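Local coordinates for putative pachytene checkpoint protein 2 (Caenorhabditis elegans, PDB 4XGU), which is an AAA+ ATPase that binds and hydrolyses ATP, acts as a protein remodeler and probably has a key role in meiotic chromosome recombination, at residues N278-L281 and T282-R286; A157-E161 and K162-T166. One frame throughout, in Å; residues are numbered along the deposited sequence.

Interaction 1: residues N278-L281 and T282-R286; sequences NALL and TQIDR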
ATOM      1  N   ASN B 278      14.979 -11.600   2.905  1.00103.43           N
ATOM      2  CA  ASN B 278      14.547 -12.968   3.144  1.00109.76           C
ATOM      3  C   ASN B 278      15.673 -13.927   2.797  1.00113.88           C
ATOM      4  O   ASN B 278      15.915 -14.905   3.504  1.00118.14           O
ATOM      5  CB  ASN B 278      13.293 -13.299   2.332  1.00115.27           C
ATOM      6  CG  ASN B 278      12.895 -14.760   2.444  1.00112.92           C
ATOM      7  OD1 ASN B 278      12.272 -15.173   3.423  1.00114.53           O
ATOM      8  ND2 ASN B 278      13.252 -15.549   1.436  1.00108.45           N
ATOM      9  N   ALA B 279      16.361 -13.633   1.698  1.00113.19           N
ATOM     10  CA  ALA B 279      17.527 -14.407   1.298  1.00106.53           C
ATOM     11  C   ALA B 279      18.626 -14.251   2.338  1.00101.00           C
ATOM     12  O   ALA B 279      19.288 -15.222   2.701  1.00 97.49           O
ATOM     13  CB  ALA B 279      18.020 -13.968  -0.072  1.00104.90           C
ATOM     14  N   LEU B 280      18.804 -13.025   2.819  1.00100.07           N
ATOM     15  CA  LEU B 280      19.805 -12.733   3.837  1.00 95.27           C
ATOM     16  C   LEU B 280      19.556 -13.557   5.098  1.00 98.79           C
ATOM     17  O   LEU B 280      20.456 -14.240   5.589  1.00 98.57           O
ATOM     18  CB  LEU B 280      19.808 -11.242   4.176  1.00 89.54           C
ATOM     19  CG  LEU B 280      20.828 -10.809   5.232  1.00 89.46           C
ATOM     20  CD1 LEU B 280      22.236 -10.804   4.652  1.00 90.63           C
ATOM     21  CD2 LEU B 280      20.470  -9.448   5.814  1.00 88.71           C
ATOM     22  N   LEU B 281      18.330 -13.494   5.609  1.00100.08           N
ATOM     23  CA  LEU B 281      17.950 -14.226   6.817  1.00 94.75           C
ATOM     24  C   LEU B 281      18.045 -15.737   6.623  1.00 91.90           C
ATOM     25  O   LEU B 281      18.433 -16.464   7.538  1.00 93.21           O
ATOM     26  CB  LEU B 281      16.533 -13.845   7.250  1.00 94.65           C
ATOM     27  CG  LEU B 281      16.429 -12.864   8.424  1.00 95.68           C
ATOM     28  CD1 LEU B 281      17.072 -11.528   8.086  1.00 99.04           C
ATOM     29  CD2 LEU B 281      14.979 -12.676   8.837  1.00 99.04           C
ATOM     30  N   THR B 282      17.685 -16.202   5.431  1.00 91.63           N
ATOM     31  CA  THR B 282      17.837 -17.609   5.082  1.00 92.86           C
ATOM     32  C   THR B 282      19.315 -17.987   5.050  1.00102.38           C
ATOM     33  O   THR B 282      19.711 -19.032   5.572  1.00107.26           O
ATOM     34  CB  THR B 282      17.190 -17.928   3.721  1.00 86.16           C
ATOM     35  OG1 THR B 282      15.778 -17.693   3.798  1.00 84.54           O
ATOM     36  CG2 THR B 282      17.437 -19.377   3.336  1.00 86.91           C
ATOM     37  N   GLN B 283      20.131 -17.126   4.449  1.00102.41           N
ATOM     38  CA  GLN B 283      21.571 -17.354   4.389  1.00 96.84           C
ATOM     39  C   GLN B 283      22.203 -17.239   5.770  1.00 93.62           C
ATOM     40  O   GLN B 283      23.190 -17.915   6.065  1.00 95.85           O
ATOM     41  CB  GLN B 283      22.237 -16.374   3.422  1.00 94.58           C
ATOM     42  CG  GLN B 283      21.954 -16.674   1.967  1.00 98.73           C
ATOM     43  CD  GLN B 283      22.113 -18.142   1.648  1.00101.36           C
ATOM     44  OE1 GLN B 283      23.208 -18.696   1.747  1.00 98.56           O
ATOM     45  NE2 GLN B 283      21.015 -18.787   1.276  1.00107.46           N
ATOM     46  N   ILE B 284      21.630 -16.383   6.612  1.00 89.41           N
ATOM     47  CA  ILE B 284      22.060 -16.281   8.002  1.00 80.00           C
ATOM     48  C   ILE B 284      21.796 -17.600   8.717  1.00 75.83           C
ATOM     49  O   ILE B 284      22.651 -18.104   9.443  1.00 76.51           O
ATOM     50  CB  ILE B 284      21.343 -15.136   8.747  1.00 75.76           C
ATOM     51  CG1 ILE B 284      21.902 -13.781   8.317  1.00 78.99           C
ATOM     52  CG2 ILE B 284      21.508 -15.288  10.246  1.00 72.44           C
ATOM     53  CD1 ILE B 284      21.248 -12.607   9.012  1.00 78.87           C
ATOM     54  N   ASP B 285      20.615 -18.163   8.487  1.00 83.64           N
ATOM     55  CA  ASP B 285      20.219 -19.416   9.119  1.00 92.18           C
ATOM     56  C   ASP B 285      21.116 -20.588   8.735  1.00 93.54           C
ATOM     57  O   ASP B 285      21.420 -21.443   9.568  1.00 94.53           O
ATOM     58  CB  ASP B 285      18.769 -19.749   8.772  1.00102.87           C
ATOM     59  CG  ASP B 285      17.781 -19.088   9.711  1.00111.13           C
ATOM     60  OD1 ASP B 285      18.038 -17.941  10.135  1.00106.67           O
ATOM     61  OD2 ASP B 285      16.753 -19.722  10.032  1.00120.34           O
ATOM     62  N   ARG B 286      21.531 -20.631   7.472  1.00 92.79           N
ATOM     63  CA  ARG B 286      22.400 -21.702   6.999  1.00 92.84           C
ATOM     64  C   ARG B 286      23.745 -21.667   7.703  1.00 91.67           C
ATOM     65  O   ARG B 286      24.289 -22.697   8.099  1.00 96.98           O
ATOM     66  CB  ARG B 286      22.612 -21.601   5.488  1.00 95.28           C
ATOM     67  CG  ARG B 286      23.739 -22.488   4.974  1.00 96.91           C
ATOM     68  CD  ARG B 286      23.615 -22.749   3.485  1.00102.56           C
ATOM     69  NE  ARG B 286      23.839 -21.545   2.695  1.00105.63           N
ATOM     70  CZ  ARG B 286      24.781 -21.427   1.765  1.00111.95           C
ATOM     71  NH1 ARG B 286      25.589 -22.447   1.505  1.00111.63           N
ATOM     72  NH2 ARG B 286      24.913 -20.292   1.091  1.00116.87           N
TER

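Interaction 2: residues A157-E161 and K162-T166; sequences ARLSE and KHVNT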
ATOM      1  N   ALA B 157      30.965 -19.972  22.124  1.00 61.96           N
ATOM      2  CA  ALA B 157      32.024 -20.551  21.308  1.00 59.32           C
ATOM      3  C   ALA B 157      32.516 -21.876  21.886  1.00 64.51           C
ATOM      4  O   ALA B 157      32.709 -22.845  21.151  1.00 71.93           O
ATOM      5  CB  ALA B 157      33.180 -19.569  21.172  1.00 50.40           C
ATOM      6  N   ARG B 158      32.715 -21.910  23.200  1.00 66.49           N
ATOM      7  CA  ARG B 158      33.178 -23.119  23.880  1.00 70.42           C
ATOM      8  C   ARG B 158      32.191 -24.267  23.705  1.00 75.54           C
ATOM      9  O   ARG B 158      32.582 -25.388  23.382  1.00 84.91           O
ATOM     10  CB  ARG B 158      33.406 -22.847  25.369  1.00 77.63           C
ATOM     11  CG  ARG B 158      34.868 -22.830  25.780  1.00 80.96           C
ATOM     12  CD  ARG B 158      35.032 -22.526  27.263  1.00 84.88           C
ATOM     13  NE  ARG B 158      34.775 -21.120  27.570  1.00 91.61           N
ATOM     14  CZ  ARG B 158      33.916 -20.697  28.495  1.00 95.57           C
ATOM     15  NH1 ARG B 158      33.228 -21.573  29.210  1.00100.43           N
ATOM     16  NH2 ARG B 158      33.748 -19.398  28.708  1.00 94.48           N
ATOM     17  N   LEU B 159      30.913 -23.978  23.924  1.00 69.45           N
ATOM     18  CA  LEU B 159      29.858 -24.965  23.732  1.00 67.36           C
ATOM     19  C   LEU B 159      29.834 -25.458  22.293  1.00 75.86           C
ATOM     20  O   LEU B 159      29.842 -26.662  22.040  1.00 78.66           O
ATOM     21  CB  LEU B 159      28.497 -24.376  24.105  1.00 61.61           C
ATOM     22  CG  LEU B 159      28.207 -24.202  25.594  1.00 62.38           C
ATOM     23  CD1 LEU B 159      26.925 -23.410  25.795  1.00 63.05           C
ATOM     24  CD2 LEU B 159      28.108 -25.560  26.267  1.00 66.84           C
ATOM     25  N   SER B 160      29.816 -24.512  21.359  1.00 80.42           N
ATOM     26  CA  SER B 160      29.759 -24.820  19.935  1.00 83.44           C
ATOM     27  C   SER B 160      30.921 -25.705  19.501  1.00 87.11           C
ATOM     28  O   SER B 160      30.741 -26.627  18.708  1.00 94.57           O
ATOM     29  CB  SER B 160      29.749 -23.530  19.118  1.00 84.19           C
ATOM     30  OG  SER B 160      28.751 -22.650  19.600  1.00 85.97           O
ATOM     31  N   GLU B 161      32.108 -25.424  20.030  1.00 83.06           N
ATOM     32  CA  GLU B 161      33.284 -26.233  19.732  1.00 80.19           C
ATOM     33  C   GLU B 161      33.096 -27.658  20.247  1.00 87.19           C
ATOM     34  O   GLU B 161      33.585 -28.614  19.647  1.00 96.73           O
ATOM     35  CB  GLU B 161      34.539 -25.601  20.341  1.00 78.97           C
ATOM     36  CG  GLU B 161      35.853 -26.191  19.843  1.00 80.44           C
ATOM     37  CD  GLU B 161      36.246 -27.463  20.572  1.00 86.29           C
ATOM     38  OE1 GLU B 161      36.709 -28.414  19.906  1.00 90.03           O
ATOM     39  OE2 GLU B 161      36.095 -27.509  21.812  1.00 87.32           O
ATOM     40  N   LYS B 162      32.372 -27.793  21.355  1.00 82.65           N
ATOM     41  CA  LYS B 162      32.121 -29.097  21.957  1.00 75.62           C
ATOM     42  C   LYS B 162      30.909 -29.789  21.340  1.00 79.29           C
ATOM     43  O   LYS B 162      30.448 -30.814  21.841  1.00 79.83           O
ATOM     44  CB  LYS B 162      31.940 -28.952  23.467  1.00 73.16           C
ATOM     45  CG  LYS B 162      33.229 -28.623  24.205  1.00 75.89           C
ATOM     46  CD  LYS B 162      32.958 -27.868  25.494  1.00 82.61           C
ATOM     47  CE  LYS B 162      34.243 -27.599  26.263  1.00 84.84           C
ATOM     48  NZ  LYS B 162      34.832 -28.852  26.811  1.00 92.07           N
ATOM     49  N   HIS B 163      30.398 -29.210  20.257  1.00 79.52           N
ATOM     50  CA  HIS B 163      29.340 -29.816  19.448  1.00 82.91           C
ATOM     51  C   HIS B 163      28.064 -30.118  20.230  1.00 83.58           C
ATOM     52  O   HIS B 163      27.582 -31.250  20.239  1.00 87.00           O
ATOM     53  CB  HIS B 163      29.862 -31.093  18.791  1.00 89.51           C
ATOM     54  CG  HIS B 163      31.140 -30.896  18.039  1.00 99.88           C
ATOM     55  ND1 HIS B 163      31.196 -30.254  16.821  1.00105.18           N
ATOM     56  CD2 HIS B 163      32.414 -31.242  18.340  1.00103.31           C
ATOM     57  CE1 HIS B 163      32.447 -30.220  16.399  1.00105.85           C
ATOM     58  NE2 HIS B 163      33.206 -30.812  17.303  1.00104.96           N
ATOM     59  N   VAL B 164      27.515 -29.094  20.874  1.00 84.43           N
ATOM     60  CA  VAL B 164      26.266 -29.233  21.611  1.00 84.47           C
ATOM     61  C   VAL B 164      25.099 -29.461  20.667  1.00 86.83           C
ATOM     62  O   VAL B 164      25.005 -28.813  19.626  1.00 90.52           O
ATOM     63  CB  VAL B 164      25.967 -27.989  22.462  1.00 84.17           C
ATOM     64  CG1 VAL B 164      24.760 -28.232  23.359  1.00 87.62           C
ATOM     65  CG2 VAL B 164      27.171 -27.621  23.291  1.00 91.93           C
ATOM     66  N   ASN B 165      24.212 -30.380  21.032  1.00 93.02           N
ATOM     67  CA  ASN B 165      22.979 -30.573  20.283  1.00 95.90           C
ATOM     68  C   ASN B 165      22.114 -29.322  20.388  1.00 95.88           C
ATOM     69  O   ASN B 165      21.680 -28.952  21.479  1.00 97.51           O
ATOM     70  CB  ASN B 165      22.221 -31.797  20.797  1.00 97.73           C
ATOM     71  CG  ASN B 165      21.117 -32.239  19.856  1.00100.59           C
ATOM     72  OD1 ASN B 165      20.585 -31.443  19.082  1.00107.37           O
ATOM     73  ND2 ASN B 165      20.767 -33.517  19.920  1.00 96.21           N
ATOM     74  N   THR B 166      21.874 -28.673  19.253  1.00 95.63           N
ATOM     75  CA  THR B 166      21.115 -27.427  19.226  1.00 92.95           C
ATOM     76  C   THR B 166      19.659 -27.656  19.629  1.00 95.34           C
ATOM     77  O   THR B 166      18.997 -26.752  20.140  1.00 93.88           O
ATOM     78  CB  THR B 166      21.159 -26.770  17.831  1.00 97.76           C
ATOM     79  OG1 THR B 166      22.471 -26.911  17.272  1.00 98.16           O
ATOM     80  CG2 THR B 166      20.805 -25.293  17.921  1.00 99.66           C
TER

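Interaction 1: residues N278-L281 and T282-R286
Thr282 grips the flat carbonyl of Asn278 from both faces. Its backbone N comes in on one side of the carbonyl plane, 2.9 Å from Asn278 O, and its hydroxyl OG1 on the other, 2.8 Å from the same Asn278 O; each donor is tilted about 30° out of the plane. The torsion makes this possible: with OG1 beside its own backbone N (chi1 -63°), the hydroxyl turns back along the helix and donates to the oxygen one turn earlier. One turn on, the guanidinium of Arg286 has the Gln283 amide in plane at its edge. The NE bond to Gln283 OE1 is weak, and the very short NH2 approach makes the details there doubtful; Arg286 also forms salt bridges to Asp237 and Asp234. Gln283 CG, beside its own backbone N (chi1 -73°), lies 3.1 Å from Ala279 O, and a bend at chi2 follows. On the apolar side, Ile284 CD1 reaches Leu280 CG at 4.2 Å and Leu281 CD1 at 4.4 Å, a loose cluster continued by Val229 and Phe233 against Leu280 and by Ala308 against Leu281. Asp285 OD1 sits 3.0 Å from Leu281 O, acceptor beside acceptor, and forms a salt bridge with Arg312, whose positive charge probably eases that crowding. Regular backbone bonds four residues apart run through the whole stretch. It is one amphipathic helix, 275-288, of the AAA core, the main helix of the connection between parallel strands 245-251 and 293-299, a beta-alpha-beta crossover.

Interaction 2: residues A157-E161 and K162-T166
Lys162 and His163 take up carbonyls near the end of the helix, those of Arg158, Leu159 and Ser160, with their backbone amides. Lys162 N donates to Arg158 O at 3.2 Å and has a second, weak bond to Leu159 O. His163 N then bonds Ser160 O at 3.0 Å, reasonably straight at the hydrogen but standing above the carbonyl plane, well away from a lone-pair direction. The chain leaves the helix at Lys162 and turns further at His163, whose backbone is left-handed (phi 58°). The His163 ring lays one face over Glu161 O, 3.2 Å from CD2 and offset toward the rim. Two polar ends find partners beyond the turn: His163 ND1 is satisfied by Asp291, and Ser160 OG goes back to Leu156 O. Val164 follows and brings CG2 to 3.6 Å from Leu159 CB and 3.1 Å from Leu159 O, a methyl against a carbonyl. The Lys162 side chain runs alongside the helix end, CG beside the backbone N (chi1 -71°), and CD lies 3.3 Å from Arg158 O; its NZ stays 5.3 Å from Glu161 OE2. With an alanine here the chain beyond CB is gone, which is likely to uncover Arg158 O and open a gap beside it. The turn thus ends helix 145-161 and starts the loop to strand 174-178, while a second subunit lies alongside with its helices 324-340 and 384-397: its Ile341 packs on Lys162 and Val164, its Glu337 accepts from Asn165 N, and its Tyr395 makes a cation-pi contact with Arg158.

Interaction 2 comes first along the chain, closing helix 145-161 ahead of strand 174-178; interaction 1 follows more than a hundred residues later, inside helix 275-288. Their centres lie 21 Å apart and their nearest atoms about 9 Å, so they do not touch. Asp291, in the short link between helix 275-288 and strand 293-299, bonds His163 and so ties the end of the later helix to the earlier turn. Strands 174-178 and 293-299 are parallel neighbours in the central sheet. Both contacts reach a second subunit, residues 157-166 extensively and 278-286 through Asn278 on Phe218, and both lie away from the ADP pocket, so they probably bear on assembly more than on nucleotide binding.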